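Lic11098 (Leptospira interrogans serogroup Icterohaemorrhagiae serovar copenhageni, PDB 4U08) is of unknown function but, as a leucine-rich repeat protein of a pathogenic spirochaete, is a possible virulence factor and may act by binding partners along its curved solenoid. Local coordinates at residues N44-L58 and L65-M79. Sequence-based numbering, arbitrary orientation.
Sequences NLQLLNLDDNQLIAL and LQNLQQLHLSKNQLM
Chi1 of -83° sets the CG of Asn76 anti to its own carbonyl carbon, and chi2 of -82° then turns the amide so that both its ends meet the backbone of segment 44-58: ND2 donates to Leu50 O and OD1 accepts from Leu55 N, each at 3.0 Å. This is the asparagine of a leucine-rich repeat, a worked example of how successive coils of a solenoid are held together where the backbone leaves the strand. The first bond is nearly straight (177°) and lies in the Asn76 amide plane. Leu50 O receives it from above the carbonyl plane and takes Asn53 ND2 on the opposite face, so two asparagines of adjacent coils grip one oxygen. Asn53 repeats the pattern one coil earlier, its ND2 donating to Leu27 O and its OD1 accepting from Leu32 N, and also from Ser30 N.

Strands 47-49 and 70-72 run parallel. Beneath them the leucines repeat in register: Leu48 and Leu71 run alongside each other in the same direction, with CD2 of Leu48 3.8 Å from CD1 of Leu71, while Leu73 puts CD1 against Leu58 and CD2 against Leu50 and Leu55.

The other face, carrying Leu47, Asn49, Gln70 and His72, is more polar. Asp52 and Lys75 form a long, weak salt bridge beyond the strands, and Asp51 OD1 accepts from Ser74 N, 2.9 Å away. The His72 ring is fixed at both nitrogens: a water joins ND1 to Asp51 OD2, and NE2 donates in the ring plane to a lone pair of Gln70 OE1 at 2.8 Å.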
loop_
_atom_site.group_PDB
_atom_site.type_symbol
_atom_site.label_atom_id
_atom_site.label_comp_id
_atom_site.label_asym_id
_atom_site.label_seq_id
_atom_site.Cartn_x
_atom_site.Cartn_y
_atom_site.Cartn_z
ATOM N N ASN A 44 -21.926 19.026 -25.836
ATOM C CA ASN A 44 -22.003 17.565 -25.775
ATOM C C ASN A 44 -20.685 16.894 -25.333
ATOM O O ASN A 44 -20.615 15.669 -25.310
ATOM C CB ASN A 44 -22.518 16.994 -27.093
ATOM C CG ASN A 44 -23.943 17.398 -27.391
ATOM O OD1 ASN A 44 -24.826 17.388 -26.523
ATOM N ND2 ASN A 44 -24.204 17.762 -28.630
ATOM N N LEU A 45 -19.670 17.692 -24.939
ATOM C CA LEU A 45 -18.367 17.204 -24.482
ATOM C C LEU A 45 -18.525 16.288 -23.279
ATOM O O LEU A 45 -19.222 16.636 -22.329
ATOM C CB LEU A 45 -17.433 18.386 -24.152
ATOM C CG LEU A 45 -15.922 18.093 -24.046
ATOM C CD1 LEU A 45 -15.323 17.665 -25.397
ATOM C CD2 LEU A 45 -15.174 19.317 -23.528
ATOM N N GLN A 46 -17.922 15.093 -23.349
ATOM C CA GLN A 46 -17.988 14.081 -22.285
ATOM C C GLN A 46 -16.650 13.915 -21.602
ATOM O O GLN A 46 -16.609 13.615 -20.410
ATOM C CB GLN A 46 -18.465 12.739 -22.848
ATOM C CG GLN A 46 -19.919 12.759 -23.304
ATOM C CD GLN A 46 -20.401 11.380 -23.640
ATOM O OE1 GLN A 46 -20.372 10.959 -24.796
ATOM N NE2 GLN A 46 -20.839 10.638 -22.630
ATOM N N LEU A 47 -15.558 14.092 -22.354
ATOM C CA LEU A 47 -14.208 13.954 -21.821
ATOM C C LEU A 47 -13.321 15.078 -22.334
ATOM O O LEU A 47 -13.222 15.317 -23.552
ATOM C CB LEU A 47 -13.602 12.553 -22.139
ATOM C CG LEU A 47 -12.309 12.171 -21.399
ATOM C CD1 LEU A 47 -12.246 10.672 -21.156
ATOM C CD2 LEU A 47 -11.048 12.644 -22.148
ATOM N N LEU A 48 -12.662 15.749 -21.394
ATOM C CA LEU A 48 -11.761 16.836 -21.698
ATOM C C LEU A 48 -10.404 16.513 -21.102
ATOM O O LEU A 48 -10.274 16.382 -19.886
ATOM C CB LEU A 48 -12.341 18.172 -21.162
ATOM C CG LEU A 48 -11.461 19.420 -21.283
ATOM C CD1 LEU A 48 -11.032 19.669 -22.734
ATOM C CD2 LEU A 48 -12.173 20.635 -20.707
ATOM N N ASN A 49 -9.400 16.337 -21.961
ATOM C CA ASN A 49 -8.066 16.024 -21.494
ATOM C C ASN A 49 -7.152 17.235 -21.656
ATOM O O ASN A 49 -6.818 17.630 -22.773
ATOM C CB ASN A 49 -7.514 14.759 -22.175
ATOM C CG ASN A 49 -6.286 14.195 -21.510
ATOM O OD1 ASN A 49 -5.607 14.859 -20.721
ATOM N ND2 ASN A 49 -5.932 12.970 -21.849
ATOM N N LEU A 50 -6.768 17.831 -20.525
ATOM C CA LEU A 50 -5.898 19.008 -20.467
ATOM C C LEU A 50 -4.575 18.694 -19.759
ATOM O O LEU A 50 -3.851 19.613 -19.371
ATOM C CB LEU A 50 -6.638 20.176 -19.773
ATOM C CG LEU A 50 -7.928 20.684 -20.446
ATOM C CD1 LEU A 50 -8.569 21.787 -19.626
ATOM C CD2 LEU A 50 -7.657 21.194 -21.852
ATOM N N ASP A 51 -4.256 17.389 -19.599
ATOM C CA ASP A 51 -3.056 16.904 -18.914
ATOM C C ASP A 51 -1.774 17.402 -19.536
ATOM O O ASP A 51 -1.719 17.590 -20.748
ATOM C CB ASP A 51 -2.999 15.367 -18.926
ATOM C CG ASP A 51 -4.004 14.637 -18.050
ATOM O OD1 ASP A 51 -4.621 15.290 -17.171
ATOM O OD2 ASP A 51 -4.169 13.414 -18.239
ATOM N N ASP A 52 -0.724 17.559 -18.714
ATOM C CA ASP A 52 0.621 17.941 -19.151
ATOM C C ASP A 52 0.621 19.219 -19.985
ATOM O O ASP A 52 0.975 19.182 -21.159
ATOM C CB ASP A 52 1.281 16.779 -19.931
ATOM C CG ASP A 52 1.452 15.497 -19.142
ATOM O OD1 ASP A 52 2.600 15.165 -18.804
ATOM O OD2 ASP A 52 0.441 14.788 -18.924
ATOM N N ASN A 53 0.161 20.326 -19.405
ATOM C CA ASN A 53 0.128 21.627 -20.076
ATOM C C ASN A 53 0.649 22.691 -19.093
ATOM O O ASN A 53 1.242 22.318 -18.076
ATOM C CB ASN A 53 -1.279 21.940 -20.650
ATOM C CG ASN A 53 -1.593 21.221 -21.946
ATOM O OD1 ASN A 53 -0.884 21.356 -22.958
ATOM N ND2 ASN A 53 -2.671 20.449 -21.952
ATOM N N GLN A 54 0.477 23.999 -19.386
ATOM C CA GLN A 54 0.975 25.044 -18.482
ATOM C C GLN A 54 -0.138 25.952 -17.935
ATOM O O GLN A 54 0.114 27.127 -17.644
ATOM C CB GLN A 54 2.112 25.856 -19.133
ATOM C CG GLN A 54 3.414 25.080 -19.301
ATOM C CD GLN A 54 3.523 24.434 -20.663
ATOM O OE1 GLN A 54 3.653 25.115 -21.688
ATOM N NE2 GLN A 54 3.515 23.103 -20.702
ATOM N N LEU A 55 -1.354 25.390 -17.746
ATOM C CA LEU A 55 -2.515 26.121 -17.224
ATOM C C LEU A 55 -2.304 26.575 -15.783
ATOM O O LEU A 55 -1.873 25.784 -14.944
ATOM C CB LEU A 55 -3.813 25.292 -17.332
ATOM C CG LEU A 55 -4.238 24.806 -18.720
ATOM C CD1 LEU A 55 -5.466 23.917 -18.628
ATOM C CD2 LEU A 55 -4.543 25.961 -19.634
ATOM N N ILE A 56 -2.573 27.857 -15.512
ATOM C CA ILE A 56 -2.449 28.441 -14.180
ATOM C C ILE A 56 -3.832 28.610 -13.553
ATOM O O ILE A 56 -3.953 28.628 -12.329
ATOM C CB ILE A 56 -1.605 29.748 -14.161
ATOM C CG1 ILE A 56 -2.171 30.825 -15.121
ATOM C CG2 ILE A 56 -0.117 29.448 -14.421
ATOM C CD1 ILE A 56 -1.717 32.290 -14.827
ATOM N N ALA A 57 -4.874 28.699 -14.402
ATOM C CA ALA A 57 -6.271 28.863 -14.008
ATOM C C ALA A 57 -7.201 28.313 -15.088
ATOM O O ALA A 57 -6.730 27.907 -16.153
ATOM C CB ALA A 57 -6.565 30.339 -13.766
ATOM N N LEU A 58 -8.516 28.287 -14.815
ATOM C CA LEU A 58 -9.530 27.829 -15.766
ATOM C C LEU A 58 -10.584 28.910 -15.975
ATOM O O LEU A 58 -10.945 29.582 -15.001
ATOM C CB LEU A 58 -10.253 26.575 -15.259
ATOM C CG LEU A 58 -9.471 25.271 -15.129
ATOM C CD1 LEU A 58 -10.282 24.278 -14.324
ATOM C CD2 LEU A 58 -9.106 24.688 -16.494
ATOM N N LEU A 65 -20.177 23.033 -19.281
ATOM C CA LEU A 65 -20.050 21.664 -19.802
ATOM C C LEU A 65 -20.904 20.693 -18.974
ATOM O O LEU A 65 -20.384 19.895 -18.197
ATOM C CB LEU A 65 -18.563 21.241 -19.868
ATOM C CG LEU A 65 -17.619 22.187 -20.613
ATOM C CD1 LEU A 65 -16.160 21.826 -20.365
ATOM C CD2 LEU A 65 -17.911 22.198 -22.111
ATOM N N GLN A 66 -22.236 20.772 -19.146
ATOM C CA GLN A 66 -23.210 19.969 -18.401
ATOM C C GLN A 66 -23.177 18.480 -18.748
ATOM O O GLN A 66 -23.687 17.685 -17.961
ATOM C CB GLN A 66 -24.638 20.532 -18.531
ATOM C CG GLN A 66 -24.811 21.954 -17.967
ATOM C CD GLN A 66 -24.515 22.038 -16.481
ATOM O OE1 GLN A 66 -25.265 21.525 -15.637
ATOM N NE2 GLN A 66 -23.406 22.675 -16.135
ATOM N N ASN A 67 -22.573 18.095 -19.889
ATOM C CA ASN A 67 -22.451 16.680 -20.244
ATOM C C ASN A 67 -21.079 16.077 -19.884
ATOM O O ASN A 67 -20.895 14.867 -20.030
ATOM C CB ASN A 67 -22.813 16.446 -21.711
ATOM C CG ASN A 67 -24.304 16.506 -21.947
ATOM O OD1 ASN A 67 -25.085 15.734 -21.363
ATOM N ND2 ASN A 67 -24.736 17.452 -22.771
ATOM N N LEU A 68 -20.128 16.909 -19.387
ATOM C CA LEU A 68 -18.777 16.463 -19.028
ATOM C C LEU A 68 -18.776 15.435 -17.901
ATOM O O LEU A 68 -19.314 15.706 -16.831
ATOM C CB LEU A 68 -17.883 17.662 -18.684
ATOM C CG LEU A 68 -16.362 17.423 -18.707
ATOM C CD1 LEU A 68 -15.848 17.183 -20.121
ATOM C CD2 LEU A 68 -15.629 18.599 -18.095
ATOM N N GLN A 69 -18.201 14.238 -18.168
ATOM C CA GLN A 69 -18.108 13.111 -17.226
ATOM C C GLN A 69 -16.698 12.964 -16.667
ATOM O O GLN A 69 -16.531 12.464 -15.553
ATOM C CB GLN A 69 -18.540 11.808 -17.913
ATOM C CG GLN A 69 -20.022 11.796 -18.327
ATOM C CD GLN A 69 -20.455 10.487 -18.943
ATOM O OE1 GLN A 69 -19.824 9.962 -19.872
ATOM N NE2 GLN A 69 -21.577 9.958 -18.472
ATOM N N GLN A 70 -15.677 13.391 -17.446
ATOM C CA GLN A 70 -14.280 13.288 -17.034
ATOM C C GLN A 70 -13.490 14.538 -17.372
ATOM O O GLN A 70 -13.468 14.977 -18.532
ATOM C CB GLN A 70 -13.589 12.053 -17.662
ATOM C CG GLN A 70 -14.168 10.712 -17.217
ATOM C CD GLN A 70 -13.296 9.542 -17.610
ATOM O OE1 GLN A 70 -12.062 9.627 -17.674
ATOM N NE2 GLN A 70 -13.914 8.405 -17.809
ATOM N N LEU A 71 -12.813 15.091 -16.354
ATOM C CA LEU A 71 -11.974 16.254 -16.516
ATOM C C LEU A 71 -10.562 15.915 -16.047
ATOM O O LEU A 71 -10.335 15.725 -14.849
ATOM C CB LEU A 71 -12.577 17.474 -15.770
ATOM C CG LEU A 71 -11.794 18.787 -15.829
ATOM C CD1 LEU A 71 -11.566 19.244 -17.271
ATOM C CD2 LEU A 71 -12.514 19.871 -15.047
ATOM N N HIS A 72 -9.630 15.794 -17.008
ATOM C CA HIS A 72 -8.224 15.460 -16.762
ATOM C C HIS A 72 -7.418 16.760 -16.806
ATOM O O HIS A 72 -7.306 17.394 -17.856
ATOM C CB HIS A 72 -7.716 14.423 -17.795
ATOM C CG HIS A 72 -8.461 13.123 -17.753
ATOM N ND1 HIS A 72 -7.897 11.988 -17.198
ATOM C CD2 HIS A 72 -9.715 12.825 -18.172
ATOM C CE1 HIS A 72 -8.820 11.042 -17.299
ATOM N NE2 HIS A 72 -9.928 11.497 -17.878
ATOM N N LEU A 73 -6.916 17.187 -15.651
ATOM C CA LEU A 73 -6.177 18.438 -15.526
ATOM C C LEU A 73 -4.848 18.244 -14.814
ATOM O O LEU A 73 -4.316 19.183 -14.218
ATOM C CB LEU A 73 -7.031 19.433 -14.738
ATOM C CG LEU A 73 -7.940 20.335 -15.530
ATOM C CD1 LEU A 73 -8.916 21.007 -14.612
ATOM C CD2 LEU A 73 -7.137 21.385 -16.269
ATOM N N SER A 74 -4.316 17.032 -14.874
ATOM C CA SER A 74 -3.085 16.682 -14.203
ATOM C C SER A 74 -1.878 17.324 -14.856
ATOM O O SER A 74 -1.908 17.640 -16.046
ATOM C CB SER A 74 -2.916 15.163 -14.169
ATOM O OG SER A 74 -4.038 14.551 -13.555
ATOM N N LYS A 75 -0.816 17.509 -14.073
ATOM C CA LYS A 75 0.469 18.034 -14.524
ATOM C C LYS A 75 0.341 19.393 -15.248
ATOM O O LYS A 75 0.731 19.546 -16.404
ATOM C CB LYS A 75 1.233 16.974 -15.358
ATOM C CG LYS A 75 1.493 15.670 -14.598
ATOM C CD LYS A 75 2.134 14.599 -15.472
ATOM C CE LYS A 75 1.164 13.498 -15.823
ATOM N NZ LYS A 75 1.750 12.517 -16.775
ATOM N N ASN A 76 -0.240 20.365 -14.552
ATOM C CA ASN A 76 -0.340 21.747 -15.000
ATOM C C ASN A 76 0.247 22.563 -13.856
ATOM O O ASN A 76 0.983 22.006 -13.032
ATOM C CB ASN A 76 -1.789 22.140 -15.295
ATOM C CG ASN A 76 -2.228 21.727 -16.651
ATOM O OD1 ASN A 76 -1.965 22.407 -17.628
ATOM N ND2 ASN A 76 -2.873 20.585 -16.740
ATOM N N GLN A 77 -0.074 23.866 -13.791
ATOM C CA GLN A 77 0.413 24.747 -12.731
ATOM C C GLN A 77 -0.792 25.467 -12.097
ATOM O O GLN A 77 -0.662 26.628 -11.684
ATOM C CB GLN A 77 1.430 25.754 -13.313
ATOM C CG GLN A 77 2.729 25.141 -13.842
ATOM C CD GLN A 77 3.498 26.063 -14.768
ATOM O OE1 GLN A 77 2.952 26.987 -15.388
ATOM N NE2 GLN A 77 4.789 25.805 -14.917
ATOM N N LEU A 78 -1.967 24.769 -12.014
ATOM C CA LEU A 78 -3.218 25.351 -11.510
ATOM C C LEU A 78 -3.076 25.879 -10.101
ATOM O O LEU A 78 -2.666 25.141 -9.209
ATOM C CB LEU A 78 -4.410 24.394 -11.607
ATOM C CG LEU A 78 -4.857 23.960 -12.996
ATOM C CD1 LEU A 78 -5.954 22.934 -12.890
ATOM C CD2 LEU A 78 -5.350 25.138 -13.824
HETATM N N MSE A 79 -3.357 27.179 -9.926
HETATM C CA MSE A 79 -3.237 27.875 -8.649
HETATM C C MSE A 79 -4.559 27.889 -7.890
HETATM O O MSE A 79 -4.552 28.004 -6.668
HETATM C CB MSE A 79 -2.716 29.306 -8.860
HETATM C CG MSE A 79 -1.433 29.371 -9.668
HETATM SE SE MSE A 79 -0.278 30.614 -9.048
HETATM C CE MSE A 79 0.042 29.984 -7.420
HETATM O O HOH W 1 -22.486 12.868 -20.993
HETATM O O HOH W 2 -5.285 12.081 -16.255
#